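Local coordinates for protein PT26-6P (Thermococcus sp., PDB 2WB7) that is of unknown function but is encoded by a mobile extrachromosomal element from Euryarchaea and combines immunoglobulin-like domains with a helical domain, at residues L321-T326 / L340-T345. Residues are numbered along the deposited sequence; the frame is centred on the assembly and turned at random.
Sequences LADTTT and LTAHYT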
loop_
_atom_site.group_PDB
_atom_site.type_symbol
_atom_site.label_atom_id
_atom_site.label_comp_id
_atom_site.label_asym_id
_atom_site.label_seq_id
_atom_site.Cartn_x
_atom_site.Cartn_y
_atom_site.Cartn_z
ATOM N N LEU A 321 -19.494 -10.822 -0.692
ATOM C CA LEU A 321 -19.478 -9.516 -1.323
ATOM C C LEU A 321 -20.667 -8.714 -0.862
ATOM O O LEU A 321 -21.787 -9.190 -0.932
ATOM C CB LEU A 321 -19.541 -9.691 -2.834
ATOM C CG LEU A 321 -19.544 -8.441 -3.706
ATOM C CD1 LEU A 321 -18.319 -7.564 -3.400
ATOM C CD2 LEU A 321 -19.594 -8.844 -5.174
ATOM N N ALA A 322 -20.434 -7.504 -0.370
ATOM C CA ALA A 322 -21.535 -6.606 -0.038
ATOM C C ALA A 322 -21.582 -5.488 -1.074
ATOM O O ALA A 322 -21.552 -5.753 -2.267
ATOM C CB ALA A 322 -21.346 -6.043 1.347
ATOM N N ASP A 323 -21.624 -4.243 -0.621
ATOM C CA ASP A 323 -21.602 -3.080 -1.499
ATOM C C ASP A 323 -20.353 -3.016 -2.409
ATOM O O ASP A 323 -19.249 -3.363 -1.991
ATOM C CB ASP A 323 -21.731 -1.822 -0.641
ATOM C CG ASP A 323 -22.934 -1.883 0.322
ATOM O OD1 ASP A 323 -23.949 -2.561 0.018
ATOM O OD2 ASP A 323 -22.873 -1.243 1.392
ATOM N N THR A 324 -20.529 -2.598 -3.662
ATOM C CA THR A 324 -19.434 -2.638 -4.651
ATOM C C THR A 324 -19.597 -1.605 -5.757
ATOM O O THR A 324 -20.716 -1.312 -6.185
ATOM C CB THR A 324 -19.309 -4.009 -5.338
ATOM O OG1 THR A 324 -18.321 -3.931 -6.374
ATOM C CG2 THR A 324 -20.618 -4.418 -5.959
ATOM N N THR A 325 -18.474 -1.053 -6.210
ATOM C CA THR A 325 -18.472 -0.194 -7.384
ATOM C C THR A 325 -17.409 -0.696 -8.355
ATOM O O THR A 325 -16.330 -1.101 -7.925
ATOM C CB THR A 325 -18.253 1.298 -7.020
ATOM O OG1 THR A 325 -18.350 2.085 -8.201
ATOM C CG2 THR A 325 -16.915 1.524 -6.434
ATOM N N THR A 326 -17.712 -0.710 -9.651
ATOM C CA THR A 326 -16.767 -1.257 -10.603
ATOM C C THR A 326 -16.842 -0.619 -11.989
ATOM O O THR A 326 -17.931 -0.279 -12.477
ATOM C CB THR A 326 -16.936 -2.798 -10.708
ATOM O OG1 THR A 326 -15.760 -3.392 -11.270
ATOM C CG2 THR A 326 -18.148 -3.180 -11.540
ATOM N N LEU A 340 -17.622 4.990 -2.838
ATOM C CA LEU A 340 -18.329 3.776 -2.442
ATOM C C LEU A 340 -19.076 4.119 -1.194
ATOM O O LEU A 340 -18.517 4.696 -0.282
ATOM C CB LEU A 340 -17.373 2.627 -2.134
ATOM C CG LEU A 340 -18.076 1.335 -1.724
ATOM C CD1 LEU A 340 -19.158 0.985 -2.720
ATOM C CD2 LEU A 340 -17.090 0.213 -1.608
ATOM N N THR A 341 -20.346 3.754 -1.153
ATOM C CA THR A 341 -21.165 3.952 0.029
ATOM C C THR A 341 -21.369 2.615 0.720
ATOM O O THR A 341 -21.903 1.676 0.132
ATOM C CB THR A 341 -22.524 4.524 -0.372
ATOM O OG1 THR A 341 -22.335 5.862 -0.859
ATOM C CG2 THR A 341 -23.476 4.543 0.816
ATOM N N ALA A 342 -20.938 2.511 1.963
ATOM C CA ALA A 342 -21.118 1.263 2.694
ATOM C C ALA A 342 -22.302 1.304 3.658
ATOM O O ALA A 342 -22.364 2.159 4.543
ATOM C CB ALA A 342 -19.855 0.921 3.457
ATOM N N HIS A 343 -23.239 0.375 3.509
ATOM C CA HIS A 343 -24.198 0.157 4.596
ATOM C C HIS A 343 -23.889 -1.148 5.302
ATOM O O HIS A 343 -23.975 -2.228 4.706
ATOM C CB HIS A 343 -25.665 0.178 4.160
ATOM C CG HIS A 343 -26.602 0.093 5.320
ATOM N ND1 HIS A 343 -26.897 1.184 6.109
ATOM C CD2 HIS A 343 -27.235 -0.965 5.887
ATOM C CE1 HIS A 343 -27.700 0.809 7.089
ATOM N NE2 HIS A 343 -27.917 -0.490 6.977
ATOM N N TYR A 344 -23.538 -1.047 6.580
ATOM C CA TYR A 344 -23.081 -2.214 7.319
ATOM C C TYR A 344 -24.234 -3.030 7.871
ATOM O O TYR A 344 -24.300 -3.286 9.072
ATOM C CB TYR A 344 -22.152 -1.778 8.431
ATOM C CG TYR A 344 -20.948 -1.019 7.914
ATOM C CD1 TYR A 344 -20.138 -1.560 6.920
ATOM C CD2 TYR A 344 -20.616 0.236 8.428
ATOM C CE1 TYR A 344 -19.037 -0.886 6.450
ATOM C CE2 TYR A 344 -19.516 0.921 7.966
ATOM C CZ TYR A 344 -18.722 0.347 6.981
ATOM O OH TYR A 344 -17.628 1.027 6.515
ATOM N N THR A 345 -25.132 -3.438 6.980
ATOM C CA THR A 345 -26.286 -4.239 7.345
ATOM C C THR A 345 -25.925 -5.311 8.344
ATOM O O THR A 345 -25.023 -6.096 8.111
ATOM C CB THR A 345 -26.888 -4.936 6.130
ATOM O OG1 THR A 345 -27.223 -3.956 5.138
ATOM C CG2 THR A 345 -28.147 -5.678 6.527
HETATM O O HOH W 1 -24.807 -3.402 2.291
HETATM O O HOH W 2 -21.387 -2.600 3.014
#
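The carboxylate of D323 reaches across to the backbone of H343 and makes the one direct hydrogen bond between 321-326 and 340-345. H343 N donates to D323 OD2 over 2.7 Å, nearly straight at 162°, and meets the oxygen almost in line with its C-O bond. With chi1 at -52°, CG stands anti to the D323 carbonyl carbon, which sends the carboxylate over to the facing strand. Two waters complete the grip: one donates to D323 OD1 (2.6 Å) and to H343 O, the other to D323 OD2 and, at 3.1 Å, to the same carbonyl. Both the N-H and the C=O of H343 are thus tied to one acid, OD2 taking the amide proton and a water proton. The H343 imidazole takes no part in this: its ND1 is hydrogen-bonded to T281 OG1 of strand 281-290.

Farther along, the contact is van der Waals packing of L340 on the backbone of 323-325, with CD1 lying 4.0 Å from T324 N and 4.4 Å from T325 CG2, while CD2 approaches D323 O.

The two segments run antiparallel, their directions 169° apart, yet D323 and A342 keep their CA atoms 6.1 Å from each other, and no backbone ladder joins them. Each finds its backbone partners in another strand: T325 pairs with F308 of strand 301-314, and L340 and A342 with Y284 and A282 of strand 281-290. Strands 319-331 and 336-343 are the two outermost strands, within this chain, of an eight-stranded antiparallel sheet; here these edges approach each other, bridged by an acid side chain, water and a leucine, within the second immunoglobulin-like domain.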